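Local coordinates for periplasmic solute binding protein (PDB 4RY1), which probably binds a sugar in the periplasm and delivers it to an ABC-type transporter, at residues Asp167-Asp170 and Ile171-Leu174; Gly324-Asn328 and Pro329-Lys333. All blocks are in the same frame, centred on the assembly; numbering follows the deposited sequence.

Interaction 1. Residues Asp167-Asp170 and Ile171-Leu174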
loop_
_atom_site.group_PDB
_atom_site.type_symbol
_atom_site.label_atom_id
_atom_site.label_comp_id
_atom_site.label_asym_id
_atom_site.label_seq_id
_atom_site.Cartn_x
_atom_site.Cartn_y
_atom_site.Cartn_z
ATOM N N ASP A 167 11.831 -6.472 2.650
ATOM C CA ASP A 167 10.876 -5.798 3.514
ATOM C C ASP A 167 9.727 -6.778 3.707
ATOM O O ASP A 167 9.331 -7.433 2.751
ATOM C CB ASP A 167 10.536 -4.480 2.783
ATOM C CG ASP A 167 9.202 -3.862 3.109
ATOM O OD1 ASP A 167 8.180 -4.542 3.270
ATOM O OD2 ASP A 167 9.204 -2.602 3.126
ATOM N N VAL A 168 9.238 -6.923 4.942
ATOM C CA VAL A 168 8.137 -7.853 5.235
ATOM C C VAL A 168 6.959 -7.086 5.867
ATOM O O VAL A 168 6.243 -7.557 6.737
ATOM C CB VAL A 168 8.588 -9.089 6.043
ATOM C CG1 VAL A 168 7.496 -10.167 6.039
ATOM C CG2 VAL A 168 9.893 -9.626 5.453
ATOM N N LEU A 169 6.728 -5.886 5.363
ATOM C CA LEU A 169 5.594 -5.086 5.831
ATOM C C LEU A 169 4.265 -5.786 5.560
ATOM O O LEU A 169 3.319 -5.678 6.347
ATOM C CB LEU A 169 5.580 -3.717 5.150
ATOM C CG LEU A 169 4.372 -2.805 5.421
ATOM C CD1 LEU A 169 4.193 -2.491 6.891
ATOM C CD2 LEU A 169 4.476 -1.513 4.636
ATOM N N ASP A 170 4.154 -6.483 4.434
ATOM C CA ASP A 170 2.883 -7.172 4.131
ATOM C C ASP A 170 2.470 -8.141 5.238
ATOM O O ASP A 170 1.321 -8.133 5.676
ATOM C CB ASP A 170 2.863 -7.880 2.771
ATOM C CG ASP A 170 3.934 -8.933 2.595
ATOM O OD1 ASP A 170 4.949 -8.952 3.311
ATOM O OD2 ASP A 170 3.757 -9.730 1.669
ATOM N N ILE A 171 3.400 -8.971 5.700
ATOM C CA ILE A 171 3.041 -9.958 6.732
ATOM C C ILE A 171 2.906 -9.291 8.101
ATOM O O ILE A 171 2.060 -9.724 8.898
ATOM C CB ILE A 171 3.985 -11.172 6.762
ATOM C CG1 ILE A 171 4.131 -11.790 5.366
ATOM C CG2 ILE A 171 3.496 -12.212 7.778
ATOM C CD1 ILE A 171 2.854 -12.249 4.702
ATOM N N LEU A 172 3.659 -8.226 8.356
ATOM C CA LEU A 172 3.427 -7.414 9.571
ATOM C C LEU A 172 1.992 -6.906 9.586
ATOM O O LEU A 172 1.315 -6.918 10.608
ATOM C CB LEU A 172 4.384 -6.238 9.646
ATOM C CG LEU A 172 4.176 -5.288 10.823
ATOM C CD1 LEU A 172 4.452 -6.016 12.115
ATOM C CD2 LEU A 172 5.093 -4.086 10.670
ATOM N N THR A 173 1.535 -6.454 8.427
ATOM C CA THR A 173 0.203 -5.873 8.308
ATOM C C THR A 173 -0.855 -6.957 8.421
ATOM O O THR A 173 -1.905 -6.763 9.016
ATOM C CB THR A 173 0.063 -5.100 6.985
ATOM O OG1 THR A 173 1.101 -4.118 6.926
ATOM C CG2 THR A 173 -1.275 -4.438 6.896
ATOM N N LEU A 174 -0.574 -8.119 7.846
ATOM C CA LEU A 174 -1.467 -9.275 7.977
ATOM C C LEU A 174 -1.650 -9.652 9.469
ATOM O O LEU A 174 -2.766 -9.889 9.944
ATOM C CB LEU A 174 -0.920 -10.467 7.196
ATOM C CG LEU A 174 -1.845 -11.685 7.048
ATOM C CD1 LEU A 174 -3.040 -11.392 6.164
ATOM C CD2 LEU A 174 -1.079 -12.885 6.509
#
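Ile-171 packs its CB against CG1 of Val-168 at 3.7 Å in the first turn of helix 169-183, where Val-168 is the N-cap residue. With no polar side chain at the cap itself, Asp-167 just before it closes an Asx turn: its OD1 takes the N-H of Leu-169 from above the carboxylate plane. The N-H of Ile-171 has a weak, bent bond to OD1 of Asp-170, whose carboxylate is folded back beside its own backbone (chi1 59°) and gives OD2 to the backbone N of Ala-162. CG1 of Ile-171 lies alongside the same OD1.

One residue on, Leu-172 N donates to O of Val-168 at 3.1 Å, nearly straight (167°) and in the carbonyl plane; that oxygen also accepts from the indole NE1 of Trp-377. The isobutyl ends of Leu-172 and Leu-169 only graze each other, CD2 to CD1 at 4.2 Å, while Leu-172 packs on Trp-377 and Leu-205.

Thr-173 reaches O of Leu-169 with N and with OG1, both at 2.8 Å, from opposite faces of the carbonyl plane, OG1 standing 37° out of it. The next rung of the helical ladder runs from Leu-174 N to O of Asp-170 at 2.9 Å, the donor tilted somewhat from the carbonyl plane.

Interaction 2. Residues Gly324-Asn328 and Pro329-Lys333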
loop_
_atom_site.group_PDB
_atom_site.type_symbol
_atom_site.label_atom_id
_atom_site.label_comp_id
_atom_site.label_asym_id
_atom_site.label_seq_id
_atom_site.Cartn_x
_atom_site.Cartn_y
_atom_site.Cartn_z
ATOM N N GLY A 324 -4.892 3.337 -9.454
ATOM C CA GLY A 324 -5.925 2.696 -8.663
ATOM C C GLY A 324 -7.308 3.241 -8.964
ATOM O O GLY A 324 -7.517 3.980 -9.919
ATOM N N MET A 325 -8.269 2.819 -8.161
ATOM C CA MET A 325 -9.654 3.256 -8.348
ATOM C C MET A 325 -9.821 4.716 -7.901
ATOM O O MET A 325 -9.578 5.024 -6.740
ATOM C CB MET A 325 -10.605 2.350 -7.560
ATOM C CG MET A 325 -10.678 0.940 -8.119
ATOM S SD MET A 325 -11.726 0.642 -9.622
ATOM C CE MET A 325 -13.347 0.415 -8.772
ATOM N N PRO A 326 -10.213 5.627 -8.807
ATOM C CA PRO A 326 -10.195 7.062 -8.455
ATOM C C PRO A 326 -10.935 7.396 -7.181
ATOM O O PRO A 326 -12.046 6.901 -6.948
ATOM C CB PRO A 326 -10.892 7.700 -9.634
ATOM C CG PRO A 326 -10.489 6.833 -10.777
ATOM C CD PRO A 326 -10.463 5.441 -10.248
ATOM N N ALA A 327 -10.317 8.259 -6.380
ATOM C CA ALA A 327 -10.923 8.732 -5.147
ATOM C C ALA A 327 -12.223 9.504 -5.398
ATOM O O ALA A 327 -13.160 9.443 -4.606
ATOM C CB ALA A 327 -9.928 9.608 -4.390
ATOM N N ASN A 328 -12.271 10.251 -6.495
ATOM C CA ASN A 328 -13.473 11.023 -6.853
ATOM C C ASN A 328 -14.527 10.058 -7.410
ATOM O O ASN A 328 -14.283 9.441 -8.444
ATOM C CB ASN A 328 -13.124 12.049 -7.924
ATOM C CG ASN A 328 -14.294 12.968 -8.245
ATOM O OD1 ASN A 328 -15.449 12.621 -7.984
ATOM N ND2 ASN A 328 -14.003 14.168 -8.732
ATOM N N PRO A 329 -15.700 9.915 -6.746
ATOM C CA PRO A 329 -16.679 8.958 -7.264
ATOM C C PRO A 329 -17.152 9.281 -8.685
ATOM O O PRO A 329 -17.521 8.368 -9.402
ATOM C CB PRO A 329 -17.850 9.032 -6.264
ATOM C CG PRO A 329 -17.659 10.294 -5.519
ATOM C CD PRO A 329 -16.191 10.618 -5.545
ATOM N N LYS A 330 -17.149 10.548 -9.086
ATOM C CA LYS A 330 -17.558 10.908 -10.455
ATOM C C LYS A 330 -16.564 10.363 -11.468
ATOM O O LYS A 330 -16.922 10.001 -12.585
ATOM C CB LYS A 330 -17.695 12.419 -10.618
ATOM C CG LYS A 330 -18.769 12.996 -9.723
ATOM C CD LYS A 330 -18.840 14.495 -9.909
ATOM C CE LYS A 330 -20.090 15.059 -9.264
ATOM N NZ LYS A 330 -20.029 16.544 -9.316
ATOM N N ALA A 331 -15.296 10.328 -11.074
ATOM C CA ALA A 331 -14.249 9.769 -11.922
ATOM C C ALA A 331 -14.428 8.264 -12.053
ATOM O O ALA A 331 -14.341 7.722 -13.180
ATOM C CB ALA A 331 -12.868 10.122 -11.387
ATOM N N GLN A 332 -14.749 7.591 -10.948
ATOM C CA GLN A 332 -15.061 6.163 -11.046
ATOM C C GLN A 332 -16.246 5.935 -11.966
ATOM O O GLN A 332 -16.209 5.002 -12.756
ATOM C CB GLN A 332 -15.386 5.509 -9.707
ATOM C CG GLN A 332 -14.173 5.277 -8.859
ATOM C CD GLN A 332 -14.481 4.487 -7.599
ATOM O OE1 GLN A 332 -15.274 3.538 -7.600
ATOM N NE2 GLN A 332 -13.813 4.845 -6.527
ATOM N N LYS A 333 -17.295 6.752 -11.836
ATOM C CA LYS A 333 -18.505 6.534 -12.644
ATOM C C LYS A 333 -18.148 6.650 -14.116
ATOM O O LYS A 333 -18.602 5.835 -14.938
ATOM C CB LYS A 333 -19.619 7.510 -12.246
ATOM C CG LYS A 333 -20.846 7.482 -13.145
ATOM C CD LYS A 333 -21.757 6.274 -13.075
ATOM C CE LYS A 333 -23.171 6.609 -13.611
ATOM N NZ LYS A 333 -23.274 7.401 -14.882
#
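With chi1 at -175°, Asn-328 carries CG opposite its own backbone N and beside its carbonyl carbon, which swings OD1 forward to the N-H of Lys-330; in Gln-332, chi1 of -75° followed by an extended chi2 sends the amide back along the loop to Pro-326. The bond from Lys-330 N to Asn-328 OD1 is 2.9 Å long, and the donor sits well above the plane of the side-chain carbonyl. The other end of that amide is held too, ND2 bonding to OG of Ser-311, so both ends fix its rotation.

This is the N-cap of helix 329-337: Asn-328 stands just before the first turn, and Pro-329, which has no N-H to offer, fills the first helical position. The backbone O of Asn-328 accepts the first main-chain bond of the helix, from Gln-332 N at 3.1 Å in the carbonyl plane, and a weaker one from Ala-331 N.

Beyond the cap, the loop before the helix is clamped against it. NE2 of Gln-332 donates to O of Pro-326 at 2.7 Å in an almost straight bond (169°), with the oxygen lying in the plane of the amide. CG of Gln-332 approaches ring atom CD of Pro-326 at 4.0 Å, and CB of the same proline rests on CB of Ala-331 at 3.6 Å. Met-325 crosses the Gln-332 chain at about a right angle, its CE 3.9 Å from OE1; both side chains also touch Tyr-351 of helix 346-356.

In the fold
Following the chain from the N terminus, interaction 1 comes first, at the turn where the loop from helix 138-152 enters helix 169-183. It closes no long loop, but its surroundings tie that helix start to strand 107-123, helix 199-214 and, from much later in the sequence, helix 371-385. Interaction 2 follows in series, where the loop after helix 313-319 enters helix 329-337; it is set against the loop around Asp-93 and Phe-94, strand 107-123 through Ile-113, and helix 346-356. The two neither nest nor cross. Their centres are 28 Å apart and their nearest atoms about 17 Å, yet strand 107-123 borders both.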